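Local coordinates for hemolysin-related protein (Vibrio cholerae serotype O1, PDB 6MLT), which is a secreted protein of the biofilm matrix that binds calcium and probably carbohydrate, and so probably helps the biofilm adhere to surfaces, at residues 35-40 with 53-58; 523-528 with 571-576; 397-402 with 429-434; 350-355 with 405-410. All blocks are in the same frame, centred on the assembly; numbering follows the deposited sequence.

Contact 1 of 4, residues 35-40 with 53-58; sequences PIVVQL and DVADII. With CA (calcium ion), chain C; CA (calcium ion), chain B.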
# COMPACT_ATOMS: atom_id res chain seq x y z
N PRO A 35 3.13 3.22 18.00
CA PRO A 35 2.68 4.61 18.14
C PRO A 35 1.84 5.05 16.94
O PRO A 35 1.96 4.52 15.84
CB PRO A 35 3.99 5.40 18.20
CG PRO A 35 4.93 4.58 17.36
CD PRO A 35 4.52 3.14 17.53
N ILE A 36 1.00 6.05 17.20
CA ILE A 36 0.13 6.67 16.21
C ILE A 36 0.53 8.12 16.08
O ILE A 36 0.91 8.75 17.08
CB ILE A 36 -1.35 6.55 16.64
CG1 ILE A 36 -1.79 5.08 16.68
CG2 ILE A 36 -2.26 7.39 15.77
CD1 ILE A 36 -1.59 4.34 15.42
N VAL A 37 0.44 8.67 14.87
CA VAL A 37 0.93 10.02 14.57
C VAL A 37 -0.17 10.82 13.88
O VAL A 37 -0.57 10.48 12.76
CB VAL A 37 2.19 9.99 13.70
CG1 VAL A 37 2.65 11.42 13.36
CG2 VAL A 37 3.31 9.24 14.40
N VAL A 38 -0.63 11.88 14.54
CA VAL A 38 -1.67 12.76 14.03
C VAL A 38 -1.50 14.14 14.66
O VAL A 38 -0.86 14.29 15.71
CB VAL A 38 -3.09 12.22 14.33
CG1 VAL A 38 -3.42 11.01 13.46
CG2 VAL A 38 -3.22 11.88 15.82
N GLN A 39 -2.11 15.15 14.04
CA GLN A 39 -2.07 16.52 14.56
C GLN A 39 -3.09 16.70 15.68
O GLN A 39 -4.28 16.40 15.51
CB GLN A 39 -2.38 17.52 13.44
CG GLN A 39 -1.48 17.46 12.23
CD GLN A 39 -0.17 18.22 12.41
OE1 GLN A 39 0.05 18.88 13.42
NE2 GLN A 39 0.70 18.12 11.41
N LEU A 40 -2.65 17.24 16.83
CA LEU A 40 -3.54 17.40 17.97
C LEU A 40 -3.58 18.78 18.60
O LEU A 40 -4.43 19.02 19.45
CB LEU A 40 -3.18 16.39 19.07
CG LEU A 40 -3.35 14.91 18.70
CD1 LEU A 40 -2.81 14.02 19.81
CD2 LEU A 40 -4.81 14.57 18.42
N ASP A 53 0.89 22.49 11.33
CA ASP A 53 1.35 22.26 12.69
C ASP A 53 2.27 21.04 12.73
O ASP A 53 2.54 20.40 11.71
CB ASP A 53 0.16 22.11 13.63
CG ASP A 53 -0.71 23.35 13.64
OD1 ASP A 53 -0.21 24.42 14.04
OD2 ASP A 53 -1.88 23.26 13.22
N VAL A 54 2.76 20.72 13.92
CA VAL A 54 3.70 19.61 14.11
C VAL A 54 2.92 18.40 14.59
O VAL A 54 2.29 18.44 15.65
CB VAL A 54 4.82 19.98 15.10
CG1 VAL A 54 5.79 18.82 15.28
CG2 VAL A 54 5.56 21.21 14.62
N ALA A 55 2.96 17.31 13.82
CA ALA A 55 2.21 16.11 14.17
C ALA A 55 2.69 15.54 15.50
O ALA A 55 3.87 15.65 15.86
CB ALA A 55 2.34 15.06 13.07
N ASP A 56 1.77 14.90 16.20
CA ASP A 56 1.98 14.44 17.57
C ASP A 56 1.86 12.93 17.65
O ASP A 56 1.49 12.26 16.68
CB ASP A 56 0.97 15.13 18.48
CG ASP A 56 1.04 16.62 18.34
OD1 ASP A 56 2.13 17.16 18.60
OD2 ASP A 56 0.03 17.24 17.92
N ILE A 57 2.21 12.39 18.81
CA ILE A 57 2.28 10.95 19.03
C ILE A 57 1.24 10.55 20.07
O ILE A 57 1.11 11.21 21.11
CB ILE A 57 3.70 10.52 19.46
CG1 ILE A 57 4.67 10.57 18.27
CG2 ILE A 57 3.68 9.10 20.02
CD1 ILE A 57 5.14 11.93 17.88
N ILE A 58 0.50 9.48 19.79
CA ILE A 58 -0.44 8.89 20.73
C ILE A 58 0.06 7.50 21.10
O ILE A 58 0.33 6.68 20.21
CB ILE A 58 -1.86 8.82 20.15
CG1 ILE A 58 -2.42 10.22 19.92
CG2 ILE A 58 -2.78 8.03 21.11
CD1 ILE A 58 -3.65 10.24 19.03
CA CA C . 1.43 19.26 17.56
CA CA B . -2.15 25.82 13.49
O HOH W 1 -0.55 19.63 16.03
O HOH W 2 -2.08 25.77 11.25
O HOH W 3 3.29 19.86 18.86
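Asp56 and Leu40 meet where a pair of antiparallel strands runs into a calcium-binding loop. CB of Asp56 lies 3.4 Å from Val38 O, on the face of the sheet that also carries the side chains of Val38 and Ile58. With CG anti to the carbonyl carbon (chi1 -55°), the side chain delivers both carboxylate oxygens to the ion. Asp56 OD1 is 2.4 Å from this calcium and also accepts a hydrogen bond from Gly78 N. Asp56 OD2 binds the same ion at 2.5 Å and is gripped again by Leu40 N at 2.9 Å, which probably limits rotation of the carboxylate. Val54 O, two waters, Asn41 and Asp43 complete the site.

Gln39 reaches to the backbone at the end of the calcium loop, where an amide suits because it offers both donor and acceptor. Its chain bends at chi2 (-83°), and Gln39 NE2 donates to Asp53 O at 2.9 Å from above the carbonyl plane, while OE1 accepts from a water that is itself a calcium ligand. Hydrogen-bonded pairs Ile36-Ile58 and Val38-Asp56 zip the strands together, with Val38 CG2 3.6 Å from Ile58 CD1. Asp53 holds a second calcium through both oxygens, beside Asp42, Asn44, Asp46 and the backbone O of Lys48; its OD2 also accepts from Asp50 N. That ligand spacing, closed by a bidentate acid, is characteristic of an EF-hand-type loop, here set between strands.

Contact 2 of 4, residues 523-528 with 571-576; sequences YPVVAD and RIWNQY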
# COMPACT_ATOMS: atom_id res chain seq x y z
N TYR A 523 5.70 -1.84 16.30
CA TYR A 523 6.79 -1.59 15.37
C TYR A 523 7.19 -0.13 15.47
O TYR A 523 6.43 0.71 15.97
CB TYR A 523 6.40 -1.94 13.92
CG TYR A 523 5.08 -1.36 13.44
CD1 TYR A 523 4.96 -0.01 13.15
CD2 TYR A 523 3.97 -2.17 13.26
CE1 TYR A 523 3.75 0.53 12.72
CE2 TYR A 523 2.75 -1.63 12.81
CZ TYR A 523 2.66 -0.28 12.55
OH TYR A 523 1.48 0.27 12.10
N PRO A 524 8.40 0.22 15.02
CA PRO A 524 8.78 1.63 14.95
C PRO A 524 8.09 2.31 13.78
O PRO A 524 7.70 1.67 12.80
CB PRO A 524 10.30 1.60 14.76
CG PRO A 524 10.70 0.15 14.90
CD PRO A 524 9.49 -0.66 14.58
N VAL A 525 7.95 3.63 13.88
CA VAL A 525 7.26 4.44 12.88
C VAL A 525 8.15 5.59 12.46
O VAL A 525 8.74 6.27 13.31
CB VAL A 525 5.92 4.97 13.43
CG1 VAL A 525 5.36 6.10 12.54
CG2 VAL A 525 4.91 3.83 13.56
N VAL A 526 8.24 5.83 11.16
CA VAL A 526 8.85 7.04 10.62
C VAL A 526 7.74 7.97 10.17
O VAL A 526 6.83 7.56 9.43
CB VAL A 526 9.82 6.73 9.47
CG1 VAL A 526 10.33 8.02 8.83
CG2 VAL A 526 10.99 5.89 9.99
N ALA A 527 7.81 9.23 10.59
CA ALA A 527 6.87 10.23 10.14
C ALA A 527 7.54 11.59 10.13
O ALA A 527 8.38 11.89 11.00
CB ALA A 527 5.62 10.28 11.02
N ASP A 528 7.17 12.41 9.15
CA ASP A 528 7.65 13.78 9.02
C ASP A 528 6.72 14.67 9.83
O ASP A 528 5.68 15.13 9.35
CB ASP A 528 7.70 14.20 7.55
CG ASP A 528 8.26 15.61 7.36
OD1 ASP A 528 8.55 16.28 8.38
OD2 ASP A 528 8.40 16.04 6.19
N ARG A 571 3.26 12.38 6.63
CA ARG A 571 2.93 13.30 7.71
C ARG A 571 2.03 12.68 8.77
O ARG A 571 1.75 13.32 9.78
CB ARG A 571 2.23 14.54 7.17
CG ARG A 571 2.99 15.34 6.13
CD ARG A 571 4.17 16.09 6.71
NE ARG A 571 3.91 16.76 7.98
CZ ARG A 571 3.34 17.95 8.11
NH1 ARG A 571 2.91 18.63 7.05
NH2 ARG A 571 3.19 18.47 9.32
N ILE A 572 1.53 11.46 8.54
CA ILE A 572 0.48 10.90 9.38
C ILE A 572 0.61 9.39 9.37
O ILE A 572 0.89 8.78 8.33
CB ILE A 572 -0.91 11.36 8.89
CG1 ILE A 572 -2.02 10.80 9.78
CG2 ILE A 572 -1.14 10.96 7.43
CD1 ILE A 572 -3.34 11.54 9.62
N TRP A 573 0.43 8.78 10.54
CA TRP A 573 0.40 7.32 10.68
C TRP A 573 -0.72 7.03 11.67
O TRP A 573 -0.49 6.94 12.88
CB TRP A 573 1.74 6.78 11.14
CG TRP A 573 1.85 5.29 11.05
CD1 TRP A 573 1.16 4.37 11.77
CD2 TRP A 573 2.72 4.55 10.18
NE1 TRP A 573 1.54 3.10 11.41
CE2 TRP A 573 2.49 3.18 10.43
CE3 TRP A 573 3.66 4.91 9.21
CZ2 TRP A 573 3.17 2.17 9.75
CZ3 TRP A 573 4.34 3.91 8.54
CH2 TRP A 573 4.09 2.55 8.81
N ASN A 574 -1.93 6.91 11.15
CA ASN A 574 -3.11 7.10 11.99
C ASN A 574 -3.69 5.80 12.52
O ASN A 574 -4.60 5.85 13.36
CB ASN A 574 -4.19 7.84 11.19
CG ASN A 574 -4.78 6.99 10.11
OD1 ASN A 574 -4.07 6.55 9.20
ND2 ASN A 574 -6.06 6.72 10.20
N GLN A 575 -3.19 4.64 12.08
CA GLN A 575 -3.71 3.36 12.54
C GLN A 575 -2.63 2.31 12.32
O GLN A 575 -1.66 2.53 11.59
CB GLN A 575 -5.01 2.99 11.82
CG GLN A 575 -4.89 2.79 10.32
CD GLN A 575 -6.22 2.52 9.64
OE1 GLN A 575 -7.27 2.96 10.10
NE2 GLN A 575 -6.16 1.83 8.52
N TYR A 576 -2.82 1.16 12.96
CA TYR A 576 -1.83 0.09 12.87
C TYR A 576 -1.75 -0.47 11.45
O TYR A 576 -0.66 -0.85 10.99
CB TYR A 576 -2.20 -1.00 13.87
CG TYR A 576 -1.19 -2.11 13.99
CD1 TYR A 576 -1.28 -3.22 13.17
CD2 TYR A 576 -0.17 -2.05 14.92
CE1 TYR A 576 -0.37 -4.25 13.27
CE2 TYR A 576 0.76 -3.08 15.03
CZ TYR A 576 0.65 -4.17 14.20
OH TYR A 576 1.55 -5.20 14.29
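An aromatic cluster of Tyr523, Trp573 and Tyr576 joins the approach to strand 525-527, outermost in a four-stranded antiparallel sheet, to the irregular segment that follows strand 553-559. The Tyr523 hydroxyl is its polar centre: it donates to Tyr576 O at 2.7 Å and accepts from Trp573 NE1 at 2.9 Å, the oxygen lying in the indole plane. A tyrosine suits this place because its phenol both fills space and serves two buried polar groups. Tyr523 CE2 rests over one face of the Tyr576 ring, 3.3 Å from Tyr576 CE2, with the ring planes at 44°.

Strand 13-19 lies at the far edge of the same sheet, whose other strands come from the end of the chain, an arrangement consistent with the velcro closure of a beta-propeller. Next to the tyrosine, Val525 sends CG2 over the five-membered ring of Trp573, 3.9 Å from its centroid and 6° off the normal, a CH-pi contact; Phe578 stacks on the same tryptophan. At the other end Arg571, folded back by bends at chi2 and chi3, donates from NE to Asp528 O at 2.8 Å. Its NH1 and NH2 go on to Glu51 O and Leu529 O, while the Asp528 carboxylate accepts from the backbone of Gly531 and Asn533.

Contact 3 of 4, residues 397-402 with 429-434; sequences VRYDIP and VQFLVG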
# COMPACT_ATOMS: atom_id res chain seq x y z
N VAL A 397 4.82 -6.06 -45.74
CA VAL A 397 6.04 -6.28 -44.98
C VAL A 397 5.65 -6.80 -43.60
O VAL A 397 4.60 -6.45 -43.06
CB VAL A 397 6.90 -5.00 -44.85
CG1 VAL A 397 8.12 -5.24 -43.96
CG2 VAL A 397 7.34 -4.52 -46.21
N ARG A 398 6.52 -7.63 -43.02
CA ARG A 398 6.31 -8.15 -41.68
C ARG A 398 7.34 -7.57 -40.72
O ARG A 398 8.53 -7.49 -41.04
CB ARG A 398 6.39 -9.67 -41.62
CG ARG A 398 6.38 -10.17 -40.17
CD ARG A 398 6.16 -11.65 -40.04
NE ARG A 398 4.78 -12.03 -40.35
CZ ARG A 398 4.22 -13.16 -39.95
NH1 ARG A 398 4.91 -14.02 -39.20
NH2 ARG A 398 2.97 -13.43 -40.28
N TYR A 399 6.87 -7.17 -39.54
CA TYR A 399 7.73 -6.84 -38.42
C TYR A 399 7.48 -7.86 -37.32
O TYR A 399 6.34 -8.04 -36.89
CB TYR A 399 7.48 -5.42 -37.91
CG TYR A 399 8.31 -5.09 -36.70
CD1 TYR A 399 9.69 -4.95 -36.80
CD2 TYR A 399 7.73 -4.92 -35.45
CE1 TYR A 399 10.47 -4.65 -35.69
CE2 TYR A 399 8.50 -4.62 -34.34
CZ TYR A 399 9.87 -4.49 -34.47
OH TYR A 399 10.65 -4.19 -33.37
N ASP A 400 8.54 -8.54 -36.89
CA ASP A 400 8.46 -9.47 -35.77
C ASP A 400 8.82 -8.74 -34.49
O ASP A 400 9.83 -8.02 -34.43
CB ASP A 400 9.41 -10.65 -35.98
CG ASP A 400 8.99 -11.54 -37.14
OD1 ASP A 400 7.82 -11.97 -37.16
OD2 ASP A 400 9.83 -11.81 -38.02
N ILE A 401 7.99 -8.90 -33.47
CA ILE A 401 8.32 -8.40 -32.13
C ILE A 401 9.51 -9.21 -31.64
O ILE A 401 9.43 -10.45 -31.62
CB ILE A 401 7.13 -8.51 -31.17
CG1 ILE A 401 5.89 -7.84 -31.77
CG2 ILE A 401 7.48 -7.87 -29.82
CD1 ILE A 401 6.07 -6.38 -32.13
N PRO A 402 10.62 -8.59 -31.25
CA PRO A 402 11.78 -9.37 -30.81
C PRO A 402 11.44 -10.27 -29.63
O PRO A 402 10.62 -9.93 -28.77
CB PRO A 402 12.80 -8.30 -30.41
CG PRO A 402 12.40 -7.10 -31.16
CD PRO A 402 10.90 -7.15 -31.23
N VAL A 429 3.17 3.98 -40.49
CA VAL A 429 3.22 3.46 -39.13
C VAL A 429 4.62 2.94 -38.82
O VAL A 429 5.39 2.57 -39.71
CB VAL A 429 2.19 2.34 -38.88
CG1 VAL A 429 0.79 2.86 -39.00
CG2 VAL A 429 2.42 1.18 -39.84
N GLN A 430 4.92 2.90 -37.53
CA GLN A 430 6.17 2.38 -37.01
C GLN A 430 5.88 1.82 -35.63
O GLN A 430 5.16 2.44 -34.85
CB GLN A 430 7.24 3.47 -36.96
CG GLN A 430 8.56 3.05 -36.32
CD GLN A 430 9.58 4.17 -36.34
OE1 GLN A 430 9.25 5.32 -36.04
NE2 GLN A 430 10.81 3.85 -36.73
N PHE A 431 6.43 0.64 -35.34
CA PHE A 431 6.13 -0.07 -34.11
C PHE A 431 7.22 0.14 -33.08
O PHE A 431 8.41 0.09 -33.41
CB PHE A 431 5.94 -1.56 -34.38
CG PHE A 431 4.91 -1.84 -35.42
CD1 PHE A 431 3.56 -1.74 -35.12
CD2 PHE A 431 5.28 -2.17 -36.71
CE1 PHE A 431 2.60 -1.97 -36.09
CE2 PHE A 431 4.32 -2.41 -37.69
CZ PHE A 431 2.98 -2.31 -37.37
N LEU A 432 6.81 0.38 -31.84
CA LEU A 432 7.70 0.61 -30.71
C LEU A 432 7.62 -0.57 -29.75
O LEU A 432 6.52 -0.99 -29.37
CB LEU A 432 7.31 1.90 -29.98
CG LEU A 432 7.07 3.12 -30.88
CD1 LEU A 432 6.51 4.28 -30.08
CD2 LEU A 432 8.35 3.51 -31.59
N VAL A 433 8.78 -1.10 -29.36
CA VAL A 433 8.86 -2.31 -28.55
C VAL A 433 9.81 -2.07 -27.38
O VAL A 433 10.60 -1.12 -27.37
CB VAL A 433 9.33 -3.53 -29.37
CG1 VAL A 433 8.34 -3.81 -30.51
CG2 VAL A 433 10.73 -3.29 -29.92
N GLY A 434 9.75 -2.97 -26.40
CA GLY A 434 10.62 -2.91 -25.24
C GLY A 434 10.71 -4.24 -24.54
O GLY A 434 9.81 -5.08 -24.63
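Tyr399 and Phe431 slide past each other from two of the three sheets of the beta-prism lectin domain, whose inner sides line a common core. Strand 394-400 forms an edge of one four-stranded antiparallel sheet, and strand 428-435 belongs to another. No hydrogen bond crosses between the two segments; the meeting is one of side chains alone.

The two rings are almost parallel, their planes 8° apart, yet they are displaced so far that they barely overlap, with centroids 5.9 Å apart. Tyr399 CD2 lies 3.9 Å from Phe431 CD2, and Phe431 CB packs against the CD2-CE2 side of the tyrosine. Different first torsions accompany this: Tyr399 has CG anti to its own nitrogen (chi1 177°) and extends straight across the gap, while Phe431 has CG anti to the carbonyl carbon (chi1 -55°) and turns aside. Phenylalanine, with no polar atom, suits the interior, where it also packs on Ile355, Val357 and Met410. Tyrosine is long enough to span the space between the sheets, and it also leans on Ser297 and Tyr300 of strand 295-301.

Val433 comes from the opposite direction and meets the tyrosine at its edge, CG1 lying in the ring plane. That methyl also receives Ile401 CD1 at 3.8 Å. The other branch, Val433 CG2, faces Pro402 CD and sits 3.6 Å from Tyr399 OH.

Contact 4 of 4, residues 350-355 with 405-410; sequences SKVRAI and SQLLGM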
# COMPACT_ATOMS: atom_id res chain seq x y z
N SER A 350 -0.06 -6.72 -25.57
CA SER A 350 0.79 -7.66 -24.84
C SER A 350 0.78 -9.05 -25.47
O SER A 350 1.64 -9.87 -25.13
CB SER A 350 0.35 -7.75 -23.38
OG SER A 350 -0.90 -8.41 -23.22
N LYS A 351 -0.16 -9.34 -26.38
CA LYS A 351 -0.23 -10.63 -27.05
C LYS A 351 0.36 -10.61 -28.46
O LYS A 351 0.53 -11.68 -29.06
CB LYS A 351 -1.68 -11.10 -27.13
N VAL A 352 0.69 -9.43 -28.99
CA VAL A 352 1.16 -9.33 -30.38
C VAL A 352 2.58 -9.87 -30.49
O VAL A 352 3.48 -9.48 -29.73
CB VAL A 352 1.08 -7.88 -30.86
CG1 VAL A 352 1.69 -7.74 -32.26
CG2 VAL A 352 -0.36 -7.40 -30.87
N ARG A 353 2.79 -10.77 -31.45
CA ARG A 353 4.12 -11.28 -31.75
C ARG A 353 4.62 -10.89 -33.14
O ARG A 353 5.82 -11.00 -33.39
CB ARG A 353 4.16 -12.81 -31.63
CG ARG A 353 3.74 -13.34 -30.26
CD ARG A 353 4.44 -12.61 -29.11
NE ARG A 353 5.88 -12.48 -29.32
CZ ARG A 353 6.67 -11.65 -28.64
NH1 ARG A 353 6.15 -10.87 -27.70
NH2 ARG A 353 7.97 -11.60 -28.90
N ALA A 354 3.74 -10.43 -34.02
CA ALA A 354 4.15 -9.99 -35.35
C ALA A 354 3.02 -9.15 -35.93
O ALA A 354 1.86 -9.30 -35.55
CB ALA A 354 4.47 -11.16 -36.27
N ILE A 355 3.39 -8.26 -36.84
CA ILE A 355 2.43 -7.45 -37.59
C ILE A 355 2.83 -7.49 -39.05
O ILE A 355 4.00 -7.25 -39.38
CB ILE A 355 2.37 -5.99 -37.10
CG1 ILE A 355 2.32 -5.92 -35.58
CG2 ILE A 355 1.17 -5.29 -37.71
CD1 ILE A 355 3.63 -5.56 -34.95
N SER A 405 10.65 -9.20 -25.90
CA SER A 405 10.10 -7.86 -25.93
C SER A 405 8.61 -7.93 -26.20
O SER A 405 8.07 -8.96 -26.59
CB SER A 405 10.80 -7.01 -27.00
OG SER A 405 12.15 -6.79 -26.65
N GLN A 406 7.94 -6.80 -25.97
CA GLN A 406 6.51 -6.64 -26.23
C GLN A 406 6.27 -5.38 -27.05
O GLN A 406 7.03 -4.41 -26.97
CB GLN A 406 5.69 -6.54 -24.93
CG GLN A 406 5.36 -7.86 -24.28
CD GLN A 406 4.38 -7.71 -23.12
OE1 GLN A 406 3.85 -6.62 -22.87
NE2 GLN A 406 4.12 -8.80 -22.42
N LEU A 407 5.20 -5.41 -27.84
CA LEU A 407 4.72 -4.21 -28.52
C LEU A 407 4.17 -3.23 -27.48
O LEU A 407 3.27 -3.58 -26.71
CB LEU A 407 3.62 -4.56 -29.52
CG LEU A 407 2.97 -3.40 -30.26
CD1 LEU A 407 3.99 -2.72 -31.17
CD2 LEU A 407 1.76 -3.89 -31.05
N LEU A 408 4.70 -2.00 -27.47
CA LEU A 408 4.31 -1.00 -26.49
C LEU A 408 3.60 0.21 -27.08
O LEU A 408 2.98 0.96 -26.33
CB LEU A 408 5.54 -0.51 -25.72
CG LEU A 408 6.32 -1.56 -24.94
CD1 LEU A 408 7.52 -0.91 -24.26
CD2 LEU A 408 5.43 -2.26 -23.92
N GLY A 409 3.71 0.44 -28.38
CA GLY A 409 3.04 1.57 -29.00
C GLY A 409 3.39 1.67 -30.47
O GLY A 409 3.99 0.75 -31.05
N MET A 410 3.01 2.79 -31.07
CA MET A 410 3.29 3.04 -32.47
C MET A 410 3.53 4.53 -32.69
O MET A 410 2.96 5.37 -31.99
CB MET A 410 2.14 2.59 -33.38
CG MET A 410 1.76 1.12 -33.27
SD MET A 410 0.31 0.70 -34.28
CE MET A 410 0.88 1.13 -35.91
O HOH W 4 3.74 -7.78 -27.63
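Arg353 reaches across to Ser405 with a single, nearly straight hydrogen bond: Arg353 NH1 to Ser405 O is 2.9 Å, with an N-H...O angle of 167°. The carbonyl oxygen lies at the edge of the guanidinium, in its plane, and the donor arrives nearly along the C=O axis. A long, flexible arginine can start away from strand 405-410 and still bring an N-H to this carbonyl at the partly exposed margin. Beside this bond, a water links the two backbones, donating to Val352 O at 2.7 Å and accepting from Leu407 N at 2.8 Å.

On the inner side, Leu407 CD2 packs 4.0 Å from Val352 CG1; two branched apolar side chains, suited to the interior between sheets, touch here. Nearer the surface, the extended Gln406 lays its amide alongside Ser350, OE1 being 3.7 Å from Ser350 CB.

Strands 352-355 and 405-410 belong to different sheets of the beta-prism and are not paired here. The short segments cross at 69°, 6.8 Å apart at the closest, consistent with a water in place of a direct backbone bond. Classic beta bulges shape both: Arg353 and Ala354 stand opposite the single residue Thr376, and Leu408 and Gly409 opposite Leu432.

Farther out, the arginine curls back through bends at chi2 and chi3, and its NH2 adds a weak hydrogen bond to Pro402 O. Ser350 OG is held by Asp348, and Val352 is backed by Phe375 and Leu377 of strand 370-377.

The four contacts fall into two pairs. Contacts 1 and 2 have centres 9 Å apart and touch directly: Val37 N lies 2.8 Å from Trp573 O, a probable hydrogen bond. Segment 571-576 thus touches both strand 36-38, through this bond, and strand 525-527, through contact 2. Through Arg571, whose side chain is about 8 Å from the calcium bound by Asp56, contact 2 flanks that metal site of contact 1. Contacts 3 and 4, 7 Å apart between centres, share the beta-prism; strands 405-413 and 428-435 are neighbours there, with Leu408 N 2.8 Å from Leu432 O. Contacts 1 and 3 lie on opposite sides of the chain's centre, their centres about 54 Å apart.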